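Local coordinates for protein CurF (Lyngbya majuscula, PDB 2Q35) that probably catalyses decarboxylation during polyketide chain beta-branching, acting as the crotonase-fold ECH2 domain of CurF, at residues S23-S28 and T54-Y59; P92-M97 and A112-F117; F117-V122 and F173-R178. The protein carries 1 engineered substitution. All blocks are in the same frame, centred on the assembly; numbering follows the deposited sequence.

Contact 1 of 3, residues S23-S28 and T54-Y59; sequences SRNGFS and TGYGNY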
ATOM      1  N   SER A  23       6.534  34.804   7.393  1.00 20.55           N
ATOM      2  CA  SER A  23       6.101  33.664   8.193  1.00 20.91           C
ATOM      3  C   SER A  23       6.712  32.350   7.702  1.00 19.61           C
ATOM      4  O   SER A  23       6.378  31.276   8.220  1.00 18.92           O
ATOM      5  CB  SER A  23       4.576  33.529   8.143  1.00 20.30           C
ATOM      6  OG  SER A  23       4.161  33.031   6.879  1.00 20.31           O
ATOM      7  N   ARG A  24       7.584  32.457   6.699  1.00 18.70           N
ATOM      8  CA  ARG A  24       8.174  31.292   6.029  1.00 20.29           C
ATOM      9  C   ARG A  24       7.065  30.378   5.527  1.00 18.20           C
ATOM     10  O   ARG A  24       7.050  29.173   5.819  1.00 17.59           O
ATOM     11  CB  ARG A  24       9.083  30.528   6.983  1.00 19.38           C
ATOM     12  CG  ARG A  24      10.332  31.306   7.382  1.00 23.39           C
ATOM     13  CD  ARG A  24      10.794  30.956   8.784  1.00 26.57           C
ATOM     14  NE  ARG A  24       9.772  31.178   9.819  1.00 40.23           N
ATOM     15  CZ  ARG A  24       9.197  32.346  10.131  1.00 41.91           C
ATOM     16  NH1 ARG A  24       9.498  33.470   9.487  1.00 44.56           N
ATOM     17  NH2 ARG A  24       8.288  32.388  11.097  1.00 43.16           N
ATOM     18  N   ASN A  25       6.103  30.964   4.814  1.00 18.93           N
ATOM     19  CA  ASN A  25       4.953  30.233   4.312  1.00 18.15           C
ATOM     20  C   ASN A  25       4.180  29.464   5.385  1.00 17.83           C
ATOM     21  O   ASN A  25       3.746  28.323   5.174  1.00 15.83           O
ATOM     22  CB  ASN A  25       5.336  29.319   3.141  1.00 18.37           C
ATOM     23  CG  ASN A  25       5.625  30.093   1.863  1.00 20.58           C
ATOM     24  OD1 ASN A  25       5.489  31.317   1.812  1.00 23.72           O
ATOM     25  ND2 ASN A  25       6.019  29.373   0.814  1.00 16.32           N
ATOM     26  N   GLY A  26       4.030  30.101   6.543  1.00 17.18           N
ATOM     27  CA  GLY A  26       3.153  29.595   7.583  1.00 16.54           C
ATOM     28  C   GLY A  26       1.709  29.802   7.171  1.00 16.49           C
ATOM     29  O   GLY A  26       1.424  30.425   6.140  1.00 17.08           O
ATOM     30  N   PHE A  27       0.808  29.273   7.988  1.00 15.50           N
ATOM     31  CA  PHE A  27      -0.628  29.446   7.815  1.00 16.90           C
ATOM     32  C   PHE A  27      -1.044  30.829   8.328  1.00 17.71           C
ATOM     33  O   PHE A  27      -1.933  30.956   9.193  1.00 18.02           O
ATOM     34  CB  PHE A  27      -1.387  28.320   8.531  1.00 16.85           C
ATOM     35  CG  PHE A  27      -1.269  26.973   7.861  1.00 17.44           C
ATOM     36  CD1 PHE A  27      -0.688  26.847   6.600  1.00 15.59           C
ATOM     37  CD2 PHE A  27      -1.774  25.836   8.476  1.00 18.32           C
ATOM     38  CE1 PHE A  27      -0.600  25.606   5.961  1.00 18.69           C
ATOM     39  CE2 PHE A  27      -1.681  24.593   7.845  1.00 19.64           C
ATOM     40  CZ  PHE A  27      -1.093  24.490   6.579  1.00 16.65           C
ATOM     41  N   SER A  28      -0.375  31.863   7.807  1.00 17.42           N
ATOM     42  CA  SER A  28      -0.629  33.266   8.184  1.00 18.48           C
ATOM     43  C   SER A  28      -1.960  33.699   7.576  1.00 18.28           C
ATOM     44  O   SER A  28      -2.397  33.107   6.589  1.00 18.27           O
ATOM     45  CB  SER A  28       0.486  34.167   7.646  1.00 18.59           C
ATOM     46  OG  SER A  28       0.523  34.098   6.226  1.00 20.25           O
ATOM     47  N   THR A  54       3.319  25.622  -5.138  1.00 13.43           N
ATOM     48  CA  THR A  54       4.729  25.612  -4.724  1.00 13.08           C
ATOM     49  C   THR A  54       4.996  26.754  -3.734  1.00 13.75           C
ATOM     50  O   THR A  54       4.147  27.639  -3.528  1.00 15.24           O
ATOM     51  CB  THR A  54       5.663  25.634  -5.955  1.00 14.42           C
ATOM     52  OG1 THR A  54       6.972  25.171  -5.583  1.00 14.64           O
ATOM     53  CG2 THR A  54       5.760  27.036  -6.585  1.00 13.12           C
ATOM     54  N   GLY A  55       6.178  26.709  -3.125  1.00 13.31           N
ATOM     55  CA  GLY A  55       6.650  27.744  -2.196  1.00 14.10           C
ATOM     56  C   GLY A  55       7.677  28.696  -2.798  1.00 15.36           C
ATOM     57  O   GLY A  55       7.691  28.958  -4.011  1.00 15.94           O
ATOM     58  N   TYR A  56       8.552  29.201  -1.928  1.00 15.52           N
ATOM     59  CA  TYR A  56       9.628  30.096  -2.327  1.00 16.02           C
ATOM     60  C   TYR A  56      10.856  29.685  -1.529  1.00 17.18           C
ATOM     61  O   TYR A  56      10.753  29.262  -0.354  1.00 16.67           O
ATOM     62  CB  TYR A  56       9.266  31.533  -1.949  1.00 17.51           C
ATOM     63  CG  TYR A  56       9.512  31.836  -0.482  1.00 20.92           C
ATOM     64  CD1 TYR A  56       8.550  31.526   0.487  1.00 25.63           C
ATOM     65  CD2 TYR A  56      10.719  32.398  -0.060  1.00 21.99           C
ATOM     66  CE1 TYR A  56       8.786  31.770   1.849  1.00 20.41           C
ATOM     67  CE2 TYR A  56      10.958  32.647   1.298  1.00 24.12           C
ATOM     68  CZ  TYR A  56       9.984  32.333   2.239  1.00 20.92           C
ATOM     69  OH  TYR A  56      10.217  32.595   3.576  1.00 25.06           O
ATOM     70  N   GLY A  57      12.024  29.852  -2.139  1.00 16.33           N
ATOM     71  CA  GLY A  57      13.269  29.630  -1.406  1.00 17.66           C
ATOM     72  C   GLY A  57      13.277  28.265  -0.741  1.00 18.52           C
ATOM     73  O   GLY A  57      13.012  27.246  -1.390  1.00 19.12           O
ATOM     74  N   ASN A  58      13.561  28.270   0.557  1.00 19.12           N
ATOM     75  CA  ASN A  58      13.779  27.047   1.331  1.00 18.59           C
ATOM     76  C   ASN A  58      12.511  26.429   1.911  1.00 16.45           C
ATOM     77  O   ASN A  58      12.610  25.416   2.606  1.00 14.27           O
ATOM     78  CB  ASN A  58      14.740  27.324   2.486  1.00 19.64           C
ATOM     79  CG  ASN A  58      16.176  27.509   2.022  1.00 20.93           C
ATOM     80  OD1 ASN A  58      16.591  26.939   1.011  1.00 29.68           O
ATOM     81  ND2 ASN A  58      16.934  28.303   2.759  1.00 26.16           N
ATOM     82  N   TYR A  59      11.357  27.048   1.648  1.00 16.47           N
ATOM     83  CA  TYR A  59      10.102  26.680   2.318  1.00 16.27           C
ATOM     84  C   TYR A  59       8.975  26.388   1.353  1.00 14.98           C
ATOM     85  O   TYR A  59       8.663  27.203   0.465  1.00 15.74           O
ATOM     86  CB  TYR A  59       9.643  27.796   3.258  1.00 17.28           C
ATOM     87  CG  TYR A  59      10.626  28.078   4.345  1.00 17.39           C
ATOM     88  CD1 TYR A  59      10.658  27.293   5.486  1.00 16.62           C
ATOM     89  CD2 TYR A  59      11.551  29.106   4.205  1.00 19.97           C
ATOM     90  CE1 TYR A  59      11.600  27.540   6.492  1.00 22.15           C
ATOM     91  CE2 TYR A  59      12.491  29.368   5.198  1.00 20.68           C
ATOM     92  CZ  TYR A  59      12.512  28.573   6.328  1.00 23.63           C
ATOM     93  OH  TYR A  59      13.434  28.857   7.310  1.00 24.39           O
TER

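Contact 2 of 3, residues P92-M97 and A112-F117; sequences PIIAAM and ADFVVF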
ATOM      1  N   PRO A  92      -6.735  18.609 -11.345  1.00 11.28           N
ATOM      2  CA  PRO A  92      -5.576  18.033 -10.635  1.00 12.72           C
ATOM      3  C   PRO A  92      -4.572  19.075 -10.134  1.00 12.15           C
ATOM      4  O   PRO A  92      -4.315  20.095 -10.803  1.00 12.94           O
ATOM      5  CB  PRO A  92      -4.881  17.167 -11.701  1.00 13.67           C
ATOM      6  CG  PRO A  92      -5.730  17.161 -12.886  1.00 14.57           C
ATOM      7  CD  PRO A  92      -6.915  18.070 -12.705  1.00 10.28           C
ATOM      8  N   ILE A  93      -4.037  18.798  -8.951  1.00 11.09           N
ATOM      9  CA  ILE A  93      -3.034  19.645  -8.313  1.00 11.71           C
ATOM     10  C   ILE A  93      -1.751  18.838  -8.102  1.00 11.79           C
ATOM     11  O   ILE A  93      -1.803  17.698  -7.610  1.00 11.71           O
ATOM     12  CB  ILE A  93      -3.537  20.171  -6.939  1.00 12.70           C
ATOM     13  CG1 ILE A  93      -4.829  20.967  -7.077  1.00 13.46           C
ATOM     14  CG2 ILE A  93      -2.453  21.033  -6.209  1.00 12.19           C
ATOM     15  CD1 ILE A  93      -5.454  21.256  -5.681  1.00 14.18           C
ATOM     16  N   ILE A  94      -0.608  19.426  -8.475  1.00 11.72           N
ATOM     17  CA  ILE A  94       0.717  18.867  -8.166  1.00 12.83           C
ATOM     18  C   ILE A  94       1.391  19.764  -7.126  1.00 10.97           C
ATOM     19  O   ILE A  94       1.559  20.959  -7.355  1.00 12.70           O
ATOM     20  CB  ILE A  94       1.605  18.841  -9.422  1.00 11.24           C
ATOM     21  CG1 ILE A  94       0.922  18.057 -10.561  1.00 11.38           C
ATOM     22  CG2 ILE A  94       3.015  18.279  -9.113  1.00 13.06           C
ATOM     23  CD1 ILE A  94       1.589  18.168 -11.943  1.00 15.15           C
ATOM     24  N   ALA A  95       1.767  19.201  -5.977  1.00 10.56           N
ATOM     25  CA  ALA A  95       2.408  19.995  -4.926  1.00 10.03           C
ATOM     26  C   ALA A  95       3.900  19.864  -5.163  1.00 11.04           C
ATOM     27  O   ALA A  95       4.459  18.790  -4.944  1.00 13.61           O
ATOM     28  CB  ALA A  95       2.081  19.461  -3.566  1.00 12.57           C
ATOM     29  N   ALA A  96       4.502  20.954  -5.581  1.00 11.57           N
ATOM     30  CA  ALA A  96       5.964  20.967  -5.834  1.00 11.12           C
ATOM     31  C   ALA A  96       6.633  21.478  -4.563  1.00 11.30           C
ATOM     32  O   ALA A  96       6.781  22.685  -4.347  1.00 12.40           O
ATOM     33  CB  ALA A  96       6.305  21.852  -7.045  1.00 14.03           C
ATOM     34  N   MET A  97       6.948  20.550  -3.670  1.00 11.51           N
ATOM     35  CA  MET A  97       7.450  20.921  -2.363  1.00 12.50           C
ATOM     36  C   MET A  97       8.980  21.070  -2.486  1.00 12.06           C
ATOM     37  O   MET A  97       9.736  20.178  -2.104  1.00 14.05           O
ATOM     38  CB  MET A  97       7.035  19.903  -1.315  1.00 14.60           C
ATOM     39  CG  MET A  97       5.525  19.730  -1.229  1.00 14.79           C
ATOM     40  SD  MET A  97       4.973  18.901   0.294  1.00 18.01           S
ATOM     41  CE  MET A  97       6.055  17.466   0.318  1.00 20.02           C
ATOM     42  N   ALA A 112      -2.743  17.185  -2.162  1.00 13.16           N
ATOM     43  CA  ALA A 112      -2.712  17.296  -3.628  1.00 12.63           C
ATOM     44  C   ALA A 112      -2.758  15.921  -4.302  1.00 12.81           C
ATOM     45  O   ALA A 112      -2.596  14.873  -3.674  1.00 14.76           O
ATOM     46  CB  ALA A 112      -1.459  18.079  -4.103  1.00 14.06           C
ATOM     47  N   ASP A 113      -2.992  15.927  -5.606  1.00 12.39           N
ATOM     48  CA  ASP A 113      -3.117  14.673  -6.327  1.00 11.88           C
ATOM     49  C   ASP A 113      -1.776  14.035  -6.621  1.00 13.04           C
ATOM     50  O   ASP A 113      -1.654  12.802  -6.655  1.00 13.73           O
ATOM     51  CB  ASP A 113      -3.902  14.905  -7.603  1.00 11.88           C
ATOM     52  CG  ASP A 113      -5.244  15.547  -7.314  1.00 12.00           C
ATOM     53  OD1 ASP A 113      -6.155  14.859  -6.776  1.00 16.90           O
ATOM     54  OD2 ASP A 113      -5.367  16.762  -7.534  1.00 13.62           O
ATOM     55  N   PHE A 114      -0.776  14.884  -6.816  1.00 12.36           N
ATOM     56  CA  PHE A 114       0.611  14.455  -7.032  1.00 12.69           C
ATOM     57  C   PHE A 114       1.512  15.294  -6.139  1.00 12.28           C
ATOM     58  O   PHE A 114       1.174  16.434  -5.808  1.00 13.28           O
ATOM     59  CB  PHE A 114       0.987  14.723  -8.477  1.00 13.07           C
ATOM     60  CG  PHE A 114       0.196  13.903  -9.459  1.00 11.62           C
ATOM     61  CD1 PHE A 114      -0.985  14.408 -10.005  1.00 14.91           C
ATOM     62  CD2 PHE A 114       0.619  12.634  -9.825  1.00 17.30           C
ATOM     63  CE1 PHE A 114      -1.724  13.644 -10.901  1.00 17.02           C
ATOM     64  CE2 PHE A 114      -0.098  11.879 -10.739  1.00 19.26           C
ATOM     65  CZ  PHE A 114      -1.280  12.375 -11.248  1.00 17.60           C
ATOM     66  N   VAL A 115       2.662  14.734  -5.737  1.00 11.94           N
ATOM     67  CA  VAL A 115       3.523  15.426  -4.778  1.00 11.95           C
ATOM     68  C   VAL A 115       4.961  15.175  -5.231  1.00 12.92           C
ATOM     69  O   VAL A 115       5.302  14.058  -5.644  1.00 15.03           O
ATOM     70  CB  VAL A 115       3.336  14.900  -3.345  1.00 12.29           C
ATOM     71  CG1 VAL A 115       4.148  15.702  -2.346  1.00 14.82           C
ATOM     72  CG2 VAL A 115       1.823  14.934  -2.947  1.00 14.95           C
ATOM     73  N   VAL A 116       5.774  16.230  -5.178  1.00 13.07           N
ATOM     74  CA  VAL A 116       7.228  16.114  -5.480  1.00 12.70           C
ATOM     75  C   VAL A 116       7.983  16.691  -4.282  1.00 13.89           C
ATOM     76  O   VAL A 116       7.658  17.789  -3.786  1.00 13.69           O
ATOM     77  CB  VAL A 116       7.636  16.890  -6.748  1.00 12.05           C
ATOM     78  CG1 VAL A 116       9.114  16.572  -7.105  1.00 15.53           C
ATOM     79  CG2 VAL A 116       6.731  16.540  -7.930  1.00 15.65           C
ATOM     80  N   PHE A 117       9.016  15.964  -3.816  1.00 13.71           N
ATOM     81  CA  PHE A 117       9.756  16.347  -2.611  1.00 12.19           C
ATOM     82  C   PHE A 117      11.166  16.743  -3.049  1.00 12.41           C
ATOM     83  O   PHE A 117      11.621  16.260  -4.094  1.00 13.89           O
ATOM     84  CB  PHE A 117       9.954  15.148  -1.673  1.00 11.98           C
ATOM     85  CG  PHE A 117       8.711  14.718  -0.933  1.00 13.83           C
ATOM     86  CD1 PHE A 117       8.605  14.943   0.430  1.00 15.46           C
ATOM     87  CD2 PHE A 117       7.718  14.021  -1.592  1.00 17.65           C
ATOM     88  CE1 PHE A 117       7.439  14.523   1.144  1.00 17.21           C
ATOM     89  CE2 PHE A 117       6.569  13.609  -0.905  1.00 17.10           C
ATOM     90  CZ  PHE A 117       6.447  13.861   0.463  1.00 18.76           C
TER

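Contact 3 of 3, residues F117-V122 and F173-R178; sequences FSQESV and FPVVSR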
ATOM      1  N   PHE A 117       9.016  15.964  -3.816  1.00 13.71           N
ATOM      2  CA  PHE A 117       9.756  16.347  -2.611  1.00 12.19           C
ATOM      3  C   PHE A 117      11.166  16.743  -3.049  1.00 12.41           C
ATOM      4  O   PHE A 117      11.621  16.260  -4.094  1.00 13.89           O
ATOM      5  CB  PHE A 117       9.954  15.148  -1.673  1.00 11.98           C
ATOM      6  CG  PHE A 117       8.711  14.718  -0.933  1.00 13.83           C
ATOM      7  CD1 PHE A 117       8.605  14.943   0.430  1.00 15.46           C
ATOM      8  CD2 PHE A 117       7.718  14.021  -1.592  1.00 17.65           C
ATOM      9  CE1 PHE A 117       7.439  14.523   1.144  1.00 17.21           C
ATOM     10  CE2 PHE A 117       6.569  13.609  -0.905  1.00 17.10           C
ATOM     11  CZ  PHE A 117       6.447  13.861   0.463  1.00 18.76           C
ATOM     12  N   SER A 118      11.795  17.613  -2.257  1.00 12.05           N
ATOM     13  CA  SER A 118      13.220  18.011  -2.434  1.00 12.20           C
ATOM     14  C   SER A 118      14.114  17.086  -1.614  1.00 13.36           C
ATOM     15  O   SER A 118      13.877  16.845  -0.425  1.00 14.25           O
ATOM     16  CB  SER A 118      13.394  19.459  -1.961  1.00 13.29           C
ATOM     17  OG  SER A 118      14.757  19.749  -1.617  1.00 18.55           O
ATOM     18  N   GLN A 119      15.223  16.646  -2.217  1.00 13.27           N
ATOM     19  CA  GLN A 119      16.176  15.790  -1.543  1.00 15.56           C
ATOM     20  C   GLN A 119      16.772  16.430  -0.302  1.00 14.20           C
ATOM     21  O   GLN A 119      17.010  15.750   0.686  1.00 15.75           O
ATOM     22  CB  GLN A 119      17.334  15.452  -2.486  1.00 15.00           C
ATOM     23  CG  GLN A 119      17.013  14.490  -3.596  1.00 16.64           C
ATOM     24  CD  GLN A 119      18.147  14.398  -4.649  1.00 21.76           C
ATOM     25  OE1 GLN A 119      18.041  13.648  -5.631  1.00 36.22           O
ATOM     26  NE2 GLN A 119      19.213  15.169  -4.453  1.00 27.39           N
ATOM     27  N   GLU A 120      17.005  17.737  -0.368  1.00 13.90           N
ATOM     28  CA  GLU A 120      17.766  18.460   0.660  1.00 16.49           C
ATOM     29  C   GLU A 120      16.902  19.015   1.788  1.00 16.26           C
ATOM     30  O   GLU A 120      17.412  19.353   2.862  1.00 17.09           O
ATOM     31  CB  GLU A 120      18.545  19.622   0.023  1.00 16.93           C
ATOM     32  CG  GLU A 120      19.630  19.215  -0.981  1.00 22.13           C
ATOM     33  CD  GLU A 120      19.096  18.958  -2.389  1.00 27.18           C
ATOM     34  OE1 GLU A 120      17.870  19.110  -2.620  1.00 19.27           O
ATOM     35  OE2 GLU A 120      19.920  18.594  -3.268  1.00 29.68           O
ATOM     36  N   SER A 121      15.600  19.112   1.540  1.00 14.98           N
ATOM     37  CA  SER A 121      14.694  19.766   2.487  1.00 16.12           C
ATOM     38  C   SER A 121      14.205  18.789   3.526  1.00 15.39           C
ATOM     39  O   SER A 121      14.374  17.573   3.380  1.00 15.16           O
ATOM     40  CB  SER A 121      13.540  20.404   1.727  1.00 17.12           C
ATOM     41  OG  SER A 121      14.056  21.354   0.805  1.00 16.37           O
ATOM     42  N   VAL A 122      13.573  19.329   4.566  1.00 15.19           N
ATOM     43  CA  VAL A 122      13.139  18.570   5.707  1.00 15.68           C
ATOM     44  C   VAL A 122      11.606  18.532   5.732  1.00 14.27           C
ATOM     45  O   VAL A 122      10.972  19.518   5.381  1.00 14.94           O
ATOM     46  CB  VAL A 122      13.803  19.189   6.993  1.00 18.24           C
ATOM     47  CG1 VAL A 122      12.919  19.220   8.171  1.00 23.40           C
ATOM     48  CG2 VAL A 122      15.143  18.467   7.251  1.00 18.18           C
ATOM     49  N   PHE A 173       6.754   8.674  -3.740  1.00 20.87           N
ATOM     50  CA  PHE A 173       6.661   9.921  -4.507  1.00 18.67           C
ATOM     51  C   PHE A 173       8.041  10.235  -5.036  1.00 16.82           C
ATOM     52  O   PHE A 173       9.022   9.767  -4.461  1.00 18.02           O
ATOM     53  CB  PHE A 173       6.222  11.088  -3.627  1.00 18.48           C
ATOM     54  CG  PHE A 173       4.764  11.064  -3.260  1.00 19.12           C
ATOM     55  CD1 PHE A 173       3.802  11.346  -4.213  1.00 20.99           C
ATOM     56  CD2 PHE A 173       4.369  10.785  -1.967  1.00 22.98           C
ATOM     57  CE1 PHE A 173       2.453  11.353  -3.893  1.00 22.81           C
ATOM     58  CE2 PHE A 173       3.015  10.791  -1.626  1.00 26.25           C
ATOM     59  CZ  PHE A 173       2.063  11.085  -2.594  1.00 25.02           C
ATOM     60  N   PRO A 174       8.135  11.036  -6.118  1.00 16.62           N
ATOM     61  CA  PRO A 174       9.489  11.401  -6.580  1.00 16.07           C
ATOM     62  C   PRO A 174      10.171  12.352  -5.611  1.00 15.33           C
ATOM     63  O   PRO A 174       9.532  13.236  -5.023  1.00 16.08           O
ATOM     64  CB  PRO A 174       9.267  12.099  -7.922  1.00 16.76           C
ATOM     65  CG  PRO A 174       7.798  12.251  -8.092  1.00 20.41           C
ATOM     66  CD  PRO A 174       7.063  11.604  -6.961  1.00 18.27           C
ATOM     67  N   VAL A 175      11.477  12.145  -5.448  1.00 14.53           N
ATOM     68  CA  VAL A 175      12.276  13.001  -4.593  1.00 14.18           C
ATOM     69  C   VAL A 175      13.469  13.383  -5.452  1.00 14.52           C
ATOM     70  O   VAL A 175      14.247  12.513  -5.839  1.00 16.27           O
ATOM     71  CB  VAL A 175      12.772  12.275  -3.325  1.00 13.37           C
ATOM     72  CG1 VAL A 175      13.465  13.272  -2.395  1.00 15.03           C
ATOM     73  CG2 VAL A 175      11.609  11.590  -2.579  1.00 14.42           C
ATOM     74  N   VAL A 176      13.595  14.675  -5.729  1.00 14.65           N
ATOM     75  CA  VAL A 176      14.657  15.175  -6.623  1.00 14.56           C
ATOM     76  C   VAL A 176      15.371  16.371  -6.017  1.00 14.91           C
ATOM     77  O   VAL A 176      14.948  16.911  -4.998  1.00 14.67           O
ATOM     78  CB  VAL A 176      14.137  15.503  -8.062  1.00 15.07           C
ATOM     79  CG1 VAL A 176      13.439  14.279  -8.691  1.00 16.12           C
ATOM     80  CG2 VAL A 176      13.157  16.707  -8.077  1.00 13.90           C
ATOM     81  N   SER A 177      16.505  16.764  -6.603  1.00 14.35           N
ATOM     82  CA  SER A 177      17.242  17.872  -6.029  1.00 15.25           C
ATOM     83  C   SER A 177      16.377  19.111  -6.026  1.00 14.15           C
ATOM     84  O   SER A 177      15.559  19.314  -6.941  1.00 14.64           O
ATOM     85  CB  SER A 177      18.502  18.153  -6.840  1.00 16.98           C
ATOM     86  OG  SER A 177      19.223  16.959  -7.072  1.00 25.75           O
ATOM     87  N   ARG A 178      16.571  19.943  -5.008  1.00 11.85           N
ATOM     88  CA  ARG A 178      15.773  21.150  -4.818  1.00 11.83           C
ATOM     89  C   ARG A 178      15.622  21.972  -6.099  1.00 11.11           C
ATOM     90  O   ARG A 178      14.511  22.380  -6.426  1.00 10.14           O
ATOM     91  CB  ARG A 178      16.362  21.986  -3.671  1.00 12.46           C
ATOM     92  CG  ARG A 178      16.133  23.492  -3.796  1.00 19.28           C
ATOM     93  CD  ARG A 178      15.168  24.066  -2.754  1.00 27.72           C
ATOM     94  NE  ARG A 178      15.526  23.804  -1.348  1.00 25.64           N
ATOM     95  CZ  ARG A 178      16.766  23.766  -0.854  1.00 34.39           C
ATOM     96  NH1 ARG A 178      17.818  23.979  -1.634  1.00 29.75           N
ATOM     97  NH2 ARG A 178      16.959  23.519   0.434  1.00 36.16           N
TER
HETATM   98  O   HOH W   1      16.218  11.735  -7.909  1.00 42.48           O
HETATM   99  O   HOH W   2      14.824  23.765   1.812  1.00 38.12           O

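Contact 1 of 3, residues S23-S28 and T54-Y59
Arg24 lies over the ring of Tyr59, and Asn25 meets the edge of the Tyr56 ring. Tyr56 and Tyr59 are the first and last residues of a type II' beta turn in the loop after strand 50-54. Residues 23-28 belong to the loop between strand 13-18 and helix 29-44. Both loops are part of a crotonase fold.

The main apolar contact is CH-pi. Arg24 CB stands 3.7 Å from the centroid of the Tyr59 ring and only 3° off its normal. The two side chains run the same way. Arg24 CG follows over the same ring, 3.6 Å from Tyr59 CE2, and Arg24 CD reaches Tyr59 OH at 3.7 Å. The arginine chain is bent at chi2 and chi3 (-57°), and its guanidinium stands 87° to the ring. The methylenes therefore touch the tyrosine, while Arg24 NH1 bonds to Ser22 O.

The other packing is at a ring edge. Asn25 and Tyr56 run antiparallel alongside one another, with the amide steep to the ring. Asn25 OD1 is 3.3 Å from Tyr56 CE1, near the ring plane. The hydroxyl end goes further, putting Tyr56 OH 3.4 Å from Arg24 CA.

Polar bonds hold each loop in shape. The turn is closed by Tyr56 N to Tyr59 O and by Tyr59 N to Tyr56 O. In the first loop Ser23 OG accepts from Gly26 N in an ST motif. Ser28 is the N-cap of the next helix. The buried Asn25 amide is gripped by outside partners: OD1 accepts from Asp20 N, and ND2 donates to Met18 O and Phe60 O. These bonds fix its rotation. A side chain on Gly55 would run into Tyr59 O. It would also crowd Asn25 ND2, which lies 3.5 Å from Gly55 CA.

Contact 2 of 3, residues P92-M97 and A112-F117
Ile93 and Asp113 open a parallel pairing of strands 93-97 and 114-117 in the central sheet of the crotonase fold. The strand axes are 11° apart. Every residue is buried, so the contrast is between close packing at the two ends and wider side-chain spacing between them.

At the start, Asp113 OD2 takes the Ile93 N-H at 2.8 Å through its anti lone pair. Asp113 CG is anti to its own carbonyl carbon (chi1 -55°), which brings the carboxylate toward the backbone of Ile93. Ile93 O accepts from both Asp113 N and Phe114 N. Ala112 CB fits beside Ala95 CB at 3.8 Å. The pairing goes on through Ala95 N to Phe114 O, 2.8 Å, and Val116 N to Ala95 O, 2.9 Å. The Ile94 and Phe114 side chains cross at a slant, CG1 of Ile94 3.9 Å from CB of Phe114. Tyr156 of the second subunit meets the Phe114 ring edge-to-face.

The spacing is wider between Ile94 CG2 and Val116 CG2, at 4.3 Å. At the far end packing is close again. Met97 N bonds to Val116 O. Met97 bends at its last torsion and lays CE over one face of the Phe117 ring, 3.6 Å from the centroid and off toward the rim. Its sulfur makes a Met-aromatic contact with the same ring, at a distance.

Asp113 OD2 also forms a salt bridge with Lys204. An alanine in place of Asp113 would probably leave the Ile93 N-H and the Lys204 ammonium without their common mate. One buried oxygen thus ties the strand start to a positive charge, which would probably favour the ionised carboxylate.

Contact 3 of 3, residues F117-V122 and F173-R178
Phe173 sets its CB 3.7 Å from Phe117 CE2. The two rings cross at a slant, with planes 39° apart. Next, Pro174 O accepts from Phe117 N and begins a short parallel pairing. Val175 spreads its two methyls: CG2 lies 4.0 Å from Phe117 CB, and CG1 packs 3.8 Å from Gln119 CA. Water 1 donates to Val175 O and, weakly, to Gln119 OE1. Val176 uses both its backbone N and its O. The N donates to Phe117 O at 3.0 Å, and the O accepts from Gln119 N at 2.8 Å. Ser177 lies along the extended Gln119 chain, whose CD is 3.5 Å from Ser177 N.

Arg178 N donates to Glu120 OE1 at 2.8 Å, on the syn side of the carboxylate. The bend of Glu120 at chi2 (83°) brings OE1 there. Arg178 CB rests 3.4 Å from Ser118 OG, which is itself bonded to Ser121 OG and accepts from Glu120 N in an ST turn. Water 2, in the guanidinium plane, joins Arg178 NH2 to Ser121 OG.

Strand 175-176 lies at one edge of the main sheet within this chain, beside strand 114-118. Ser118 and Val176 face Val181 of helix 178-192, while Phe173 packs on Lys145 and Leu146 of helix 138-146.

Overall arrangement
The three contacts follow one another along the chain, all in the same crotonase-family region. Contacts 2 and 3 share Phe117 and strand 114-118. Their centres are about 12 Å apart. Together they continue the main sheet through neighbouring parallel strands 93-97, 114-118 and 175-176 to its edge strand. Contact 1 joins the loops that follow two other strands of that sheet, 13-18 and 50-54. It lies about 15 Å from contact 2 and 16 Å from contact 3, centre to centre. Thr54 OG1 probably bonds to Ala96 O, linking contacts 1 and 2. Asn58 packs on Arg178 of contact 3. The subunit interface is reached at contacts 2 and 3.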